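PDB 3LOT: 3-keto-5-aminohexanoate cleavage protein from Archaeoglobus fulgidus, which probably cleaves 3-keto-5-aminohexanoate or a related beta-keto acid with the help of a bound zinc ion. Local coordinates for residues 243-252 against 279-290. Numbering follows the deposited sequence. Where two conformers were deposited one is given.
Sequences QMPLGTLAVI and QVEKMVRIVKEL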
ATOM      1  N   GLN D 243      -1.426  -4.962  21.446  1.00 11.73           N
ATOM      2  CA  GLN D 243      -2.006  -6.299  21.494  1.00 11.35           C
ATOM      3  C   GLN D 243      -3.476  -6.289  21.065  1.00 11.60           C
ATOM      4  O   GLN D 243      -3.868  -7.053  20.186  1.00 11.38           O
ATOM      5  CB  GLN D 243      -1.866  -6.916  22.892  1.00 10.75           C
ATOM      6  CG  GLN D 243      -2.491  -8.319  23.027  1.00 11.89           C
ATOM      7  CD  GLN D 243      -2.194  -8.960  24.377  1.00 14.89           C
ATOM      8  OE1 GLN D 243      -1.328  -9.831  24.488  1.00 19.27           O
ATOM      9  NE2 GLN D 243      -2.837  -8.467  25.398  1.00 13.76           N
HETATM   10  N   MSE D 244      -4.282  -5.435  21.681  1.00 11.04           N
HETATM   11  CA  MSE D 244      -5.733  -5.465  21.401  1.00 11.41           C
HETATM   12  C   MSE D 244      -6.085  -4.759  20.077  1.00 10.88           C
HETATM   13  O   MSE D 244      -6.857  -5.299  19.275  1.00 11.81           O
HETATM   14  CB  MSE D 244      -6.537  -4.955  22.588  1.00 11.55           C
HETATM   15  CG  MSE D 244      -6.435  -5.802  23.858  1.00 12.40           C
HETATM   16 SE   MSE D 244      -7.172  -7.573  23.636  0.75 12.67          SE
HETATM   17  CE  MSE D 244      -6.411  -8.374  25.280  1.00 12.07           C
ATOM     18  N   PRO D 245      -5.527  -3.559  19.817  1.00 11.23           N
ATOM     19  CA  PRO D 245      -5.827  -2.852  18.556  1.00 10.75           C
ATOM     20  C   PRO D 245      -5.422  -3.656  17.298  1.00 10.48           C
ATOM     21  O   PRO D 245      -6.252  -3.877  16.360  1.00  8.35           O
ATOM     22  CB  PRO D 245      -4.996  -1.556  18.663  1.00 11.72           C
ATOM     23  CG  PRO D 245      -4.822  -1.350  20.077  1.00 12.10           C
ATOM     24  CD  PRO D 245      -4.689  -2.738  20.698  1.00 10.73           C
ATOM     25  N   LEU D 246      -4.192  -4.149  17.289  0.60  9.36           N
ATOM     26  CA  LEU D 246      -3.733  -4.901  16.128  0.60 10.01           C
ATOM     27  C   LEU D 246      -4.388  -6.290  16.079  0.60 11.00           C
ATOM     28  O   LEU D 246      -4.681  -6.813  15.007  0.60 10.53           O
ATOM     29  CB  LEU D 246      -2.205  -4.992  16.101  0.60 10.04           C
ATOM     30  CG  LEU D 246      -1.489  -3.658  16.095  0.60  6.64           C
ATOM     31  CD1 LEU D 246       0.005  -3.853  15.832  0.60  5.97           C
ATOM     32  CD2 LEU D 246      -2.099  -2.768  15.020  0.60  6.26           C
ATOM     33  N   GLY D 247      -4.642  -6.887  17.233  1.00 11.45           N
ATOM     34  CA  GLY D 247      -5.388  -8.131  17.220  1.00 11.77           C
ATOM     35  C   GLY D 247      -6.785  -7.998  16.620  1.00 11.45           C
ATOM     36  O   GLY D 247      -7.229  -8.863  15.876  1.00 10.64           O
ATOM     37  N   THR D 248      -7.476  -6.919  16.988  1.00 11.62           N
ATOM     38  CA  THR D 248      -8.756  -6.527  16.377  1.00 11.87           C
ATOM     39  C   THR D 248      -8.656  -6.242  14.851  1.00 11.93           C
ATOM     40  O   THR D 248      -9.480  -6.741  14.084  1.00 11.14           O
ATOM     41  CB  THR D 248      -9.424  -5.352  17.135  1.00 11.34           C
ATOM     42  OG1 THR D 248      -9.482  -5.672  18.535  1.00 11.09           O
ATOM     43  CG2 THR D 248     -10.843  -5.060  16.615  1.00  8.55           C
ATOM     44  N   LEU D 249      -7.634  -5.494  14.423  1.00 11.47           N
ATOM     45  CA  LEU D 249      -7.304  -5.345  13.010  1.00 11.02           C
ATOM     46  C   LEU D 249      -7.235  -6.716  12.293  1.00 10.96           C
ATOM     47  O   LEU D 249      -7.863  -6.923  11.238  1.00 10.29           O
ATOM     48  CB  LEU D 249      -5.977  -4.601  12.852  1.00 10.05           C
ATOM     49  CG  LEU D 249      -5.423  -4.393  11.451  1.00 10.46           C
ATOM     50  CD1 LEU D 249      -6.448  -3.554  10.562  1.00 11.23           C
ATOM     51  CD2 LEU D 249      -4.035  -3.686  11.537  1.00  9.68           C
ATOM     52  N   ALA D 250      -6.483  -7.631  12.881  1.00 11.18           N
ATOM     53  CA  ALA D 250      -6.299  -8.978  12.309  1.00 11.76           C
ATOM     54  C   ALA D 250      -7.656  -9.628  12.078  1.00 12.10           C
ATOM     55  O   ALA D 250      -7.921 -10.105  10.984  1.00 12.77           O
ATOM     56  CB  ALA D 250      -5.411  -9.854  13.194  1.00 10.54           C
ATOM     57  N   VAL D 251      -8.526  -9.614  13.090  1.00 13.92           N
ATOM     58  CA  VAL D 251      -9.860 -10.212  12.961  1.00 13.88           C
ATOM     59  C   VAL D 251     -10.671  -9.543  11.855  1.00 13.86           C
ATOM     60  O   VAL D 251     -11.367 -10.209  11.097  1.00 13.20           O
ATOM     61  CB  VAL D 251     -10.611 -10.231  14.312  1.00 15.09           C
ATOM     62  CG1 VAL D 251     -12.081 -10.647  14.131  1.00 12.59           C
ATOM     63  CG2 VAL D 251      -9.920 -11.217  15.251  1.00 13.79           C
ATOM     64  N   ILE D 252     -10.572  -8.215  11.758  1.00 12.89           N
ATOM     65  CA  ILE D 252     -11.289  -7.475  10.742  1.00 12.23           C
ATOM     66  C   ILE D 252     -10.776  -7.942   9.345  1.00 12.12           C
ATOM     67  O   ILE D 252     -11.540  -8.014   8.375  1.00 11.89           O
ATOM     68  CB  ILE D 252     -11.108  -5.949  10.946  1.00 12.62           C
ATOM     69  CG1 ILE D 252     -11.904  -5.485  12.176  1.00 12.52           C
ATOM     70  CG2 ILE D 252     -11.545  -5.144   9.695  1.00 10.89           C
ATOM     71  CD1 ILE D 252     -11.491  -4.157  12.688  1.00 13.23           C
ATOM     72  N   GLN D 279      -7.150 -11.135  29.411  1.00 13.78           N
ATOM     73  CA  GLN D 279      -6.911 -10.720  28.035  1.00 13.29           C
ATOM     74  C   GLN D 279      -7.701 -11.597  27.061  1.00 13.32           C
ATOM     75  O   GLN D 279      -8.249 -11.105  26.075  1.00 13.17           O
ATOM     76  CB  GLN D 279      -5.413 -10.822  27.722  1.00 13.83           C
ATOM     77  CG  GLN D 279      -4.553  -9.755  28.387  1.00 14.61           C
ATOM     78  CD  GLN D 279      -3.050  -9.977  28.161  1.00 14.07           C
ATOM     79  OE1 GLN D 279      -2.640 -11.007  27.623  1.00 16.39           O
ATOM     80  NE2 GLN D 279      -2.240  -9.003  28.546  1.00 12.18           N
ATOM     81  N   VAL D 280      -7.747 -12.899  27.314  1.00 12.56           N
ATOM     82  CA  VAL D 280      -8.576 -13.782  26.480  1.00 11.26           C
ATOM     83  C   VAL D 280     -10.054 -13.374  26.515  1.00 11.54           C
ATOM     84  O   VAL D 280     -10.676 -13.266  25.479  1.00 10.51           O
ATOM     85  CB  VAL D 280      -8.425 -15.258  26.855  1.00 10.41           C
ATOM     86  CG1 VAL D 280      -9.420 -16.122  26.050  1.00 10.60           C
ATOM     87  CG2 VAL D 280      -6.992 -15.693  26.645  1.00 11.68           C
ATOM     88  N   GLU D 281     -10.606 -13.119  27.712  1.00 11.86           N
ATOM     89  CA  GLU D 281     -12.003 -12.677  27.840  1.00 12.26           C
ATOM     90  C   GLU D 281     -12.272 -11.403  27.052  1.00 12.23           C
ATOM     91  O   GLU D 281     -13.295 -11.299  26.395  1.00 10.89           O
ATOM     92  CB  GLU D 281     -12.386 -12.464  29.300  1.00 12.60           C
ATOM     93  CG  GLU D 281     -12.323 -13.745  30.063  1.00 14.84           C
ATOM     94  CD  GLU D 281     -12.323 -13.607  31.594  1.00 21.39           C
ATOM     95  OE1 GLU D 281     -12.173 -12.502  32.161  1.00 23.95           O
ATOM     96  OE2 GLU D 281     -12.512 -14.661  32.232  1.00 22.99           O
ATOM     97  N   LYS D 282     -11.348 -10.455  27.128  1.00 11.86           N
ATOM     98  CA  LYS D 282     -11.453  -9.184  26.362  1.00 12.39           C
ATOM     99  C   LYS D 282     -11.482  -9.400  24.848  1.00 12.73           C
ATOM    100  O   LYS D 282     -12.338  -8.846  24.136  1.00 12.19           O
ATOM    101  CB  LYS D 282     -10.298  -8.265  26.721  1.00 12.45           C
ATOM    102  CG  LYS D 282     -10.310  -6.904  26.014  1.00 14.28           C
ATOM    103  CD  LYS D 282      -9.278  -6.006  26.681  1.00 16.59           C
ATOM    104  CE  LYS D 282      -9.414  -4.571  26.273  1.00 17.34           C
ATOM    105  NZ  LYS D 282     -10.607  -4.007  26.921  1.00 15.30           N
HETATM  106  N   MSE D 283     -10.568 -10.229  24.359  1.00 12.50           N
HETATM  107  CA  MSE D 283     -10.454 -10.407  22.934  1.00 13.12           C
HETATM  108  C   MSE D 283     -11.693 -11.162  22.454  1.00 12.44           C
HETATM  109  O   MSE D 283     -12.213 -10.851  21.385  1.00 12.34           O
HETATM  110  CB  MSE D 283      -9.165 -11.144  22.568  1.00 12.74           C
HETATM  111  CG  MSE D 283      -8.914 -11.244  21.060  1.00 15.02           C
HETATM  112 SE   MSE D 283      -8.644  -9.451  20.255  0.75 16.04          SE
HETATM  113  CE  MSE D 283      -9.844  -9.719  18.968  1.00  9.39           C
ATOM    114  N   VAL D 284     -12.198 -12.101  23.261  1.00 12.89           N
ATOM    115  CA  VAL D 284     -13.446 -12.846  22.935  1.00 11.77           C
ATOM    116  C   VAL D 284     -14.660 -11.925  22.882  1.00 12.80           C
ATOM    117  O   VAL D 284     -15.488 -12.040  21.973  1.00 12.99           O
ATOM    118  CB  VAL D 284     -13.688 -14.061  23.863  1.00 12.17           C
ATOM    119  CG1 VAL D 284     -15.091 -14.692  23.641  1.00 10.82           C
ATOM    120  CG2 VAL D 284     -12.566 -15.152  23.639  1.00  8.31           C
ATOM    121  N   ARG D 285     -14.736 -10.959  23.800  1.00 12.69           N
ATOM    122  CA  ARG D 285     -15.782  -9.950  23.715  1.00 11.47           C
ATOM    123  C   ARG D 285     -15.726  -9.192  22.388  1.00 11.65           C
ATOM    124  O   ARG D 285     -16.770  -8.967  21.773  1.00 10.74           O
ATOM    125  CB  ARG D 285     -15.693  -8.984  24.892  1.00 11.52           C
ATOM    126  CG  ARG D 285     -16.188  -9.598  26.206  1.00 11.94           C
ATOM    127  CD  ARG D 285     -16.458  -8.527  27.241  1.00 12.08           C
ATOM    128  NE  ARG D 285     -15.253  -7.789  27.602  1.00 13.56           N
ATOM    129  CZ  ARG D 285     -14.372  -8.151  28.542  1.00 16.37           C
ATOM    130  NH1 ARG D 285     -14.516  -9.260  29.251  1.00 15.21           N
ATOM    131  NH2 ARG D 285     -13.318  -7.392  28.775  1.00 14.81           N
ATOM    132  N   ILE D 286     -14.524  -8.814  21.939  1.00 10.05           N
ATOM    133  CA  ILE D 286     -14.389  -8.039  20.704  1.00 11.22           C
ATOM    134  C   ILE D 286     -14.740  -8.936  19.505  1.00 11.44           C
ATOM    135  O   ILE D 286     -15.480  -8.544  18.611  1.00 13.70           O
ATOM    136  CB  ILE D 286     -12.925  -7.490  20.579  1.00 11.08           C
ATOM    137  CG1 ILE D 286     -12.659  -6.449  21.691  1.00 11.59           C
ATOM    138  CG2 ILE D 286     -12.660  -6.912  19.181  1.00  7.77           C
ATOM    139  CD1 ILE D 286     -11.142  -6.093  21.812  1.00 12.00           C
ATOM    140  N   VAL D 287     -14.219 -10.154  19.496  1.00 12.02           N
ATOM    141  CA  VAL D 287     -14.529 -11.089  18.428  1.00 12.39           C
ATOM    142  C   VAL D 287     -16.061 -11.213  18.304  1.00 12.63           C
ATOM    143  O   VAL D 287     -16.600 -11.228  17.220  1.00 13.93           O
ATOM    144  CB  VAL D 287     -13.887 -12.482  18.700  1.00 12.12           C
ATOM    145  CG1 VAL D 287     -14.548 -13.599  17.886  1.00 11.32           C
ATOM    146  CG2 VAL D 287     -12.367 -12.423  18.445  1.00 11.87           C
ATOM    147  N   LYS D 288     -16.765 -11.297  19.422  1.00 13.35           N
ATOM    148  CA  LYS D 288     -18.201 -11.473  19.376  1.00 13.39           C
ATOM    149  C   LYS D 288     -18.952 -10.218  18.932  1.00 13.87           C
ATOM    150  O   LYS D 288     -19.964 -10.330  18.223  1.00 12.50           O
ATOM    151  CB  LYS D 288     -18.723 -11.998  20.721  1.00 14.50           C
ATOM    152  CG  LYS D 288     -18.365 -13.462  20.963  1.00 14.29           C
ATOM    153  CD  LYS D 288     -18.821 -13.899  22.373  1.00 15.96           C
ATOM    154  CE  LYS D 288     -18.470 -15.362  22.698  1.00 13.73           C
ATOM    155  NZ  LYS D 288     -18.782 -15.615  24.139  1.00 15.30           N
ATOM    156  N   GLU D 289     -18.474  -9.031  19.317  1.00 13.39           N
ATOM    157  CA  GLU D 289     -19.072  -7.820  18.781  1.00 14.59           C
ATOM    158  C   GLU D 289     -18.964  -7.753  17.263  1.00 14.56           C
ATOM    159  O   GLU D 289     -19.858  -7.238  16.601  1.00 15.76           O
ATOM    160  CB  GLU D 289     -18.469  -6.544  19.391  1.00 14.60           C
ATOM    161  CG  GLU D 289     -18.855  -6.313  20.815  1.00 15.47           C
ATOM    162  CD  GLU D 289     -20.353  -6.079  21.061  1.00 16.33           C
ATOM    163  OE1 GLU D 289     -21.171  -5.978  20.125  1.00 19.16           O
ATOM    164  OE2 GLU D 289     -20.705  -5.997  22.248  1.00 18.18           O
ATOM    165  N   LEU D 290     -17.897  -8.302  16.715  1.00 14.87           N
ATOM    166  CA  LEU D 290     -17.725  -8.290  15.279  1.00 15.39           C
ATOM    167  C   LEU D 290     -18.456  -9.449  14.607  1.00 15.46           C
ATOM    168  O   LEU D 290     -18.207  -9.707  13.463  1.00 16.12           O
ATOM    169  CB  LEU D 290     -16.254  -8.292  14.935  1.00 15.31           C
ATOM    170  CG  LEU D 290     -15.466  -7.039  15.332  1.00 14.86           C
ATOM    171  CD1 LEU D 290     -13.950  -7.284  15.096  1.00 12.34           C
ATOM    172  CD2 LEU D 290     -15.980  -5.780  14.617  1.00 14.78           C
TER
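M283 of helix 276-289 is a knob in this contact. It sits in a hole on helix 243-252 made by M244, G247, T248 and V251. Its CG is anti to the backbone N (chi1 -174°), and bends at chi2 and chi3 bring the tip in over G247. G247 has no side chain, so the floor of the hole is low there. M283 CE lies 4.1 Å from G247 O and 4.0 Å from V251 CG2. M283 and V251 run past each other in opposite directions.

M244 reaches across in the other direction and lies against Q279, K282 and M283. Its chain, bent at chi2, places CE 3.4 Å from Q279 O and also against Q279 CB. The flank of M244 lies on the aliphatic part of K282, and the two selenium atoms, M244 SE and M283 SE, are 4.1 Å apart.

These are neighbouring helices on the outside of a TIM barrel. The axes of their segments approach to 10.6 Å and cross at -35°. M283 also touches strand 256-259 beneath them, and V251 and V287 both touch V8 of strand 7-13. T248 of a second subunit packs on T248.

Further along, I286 CG2 lies 3.5 Å from T248 OG1. That hydroxyl is turned back to its own helix and donates to M244 O, which also accepts from T248 N on the opposite face of its plane. L290, just past the helix end, puts CD1 among T248, V251 and I252; it is 4.0 Å from V251 CG1.

At the end nearer the zinc, the amides of Q243 and Q279 meet almost perpendicular, 84° apart, without a hydrogen bond. Q279 NE2 instead bonds to the carbonyls of S264 and Y266.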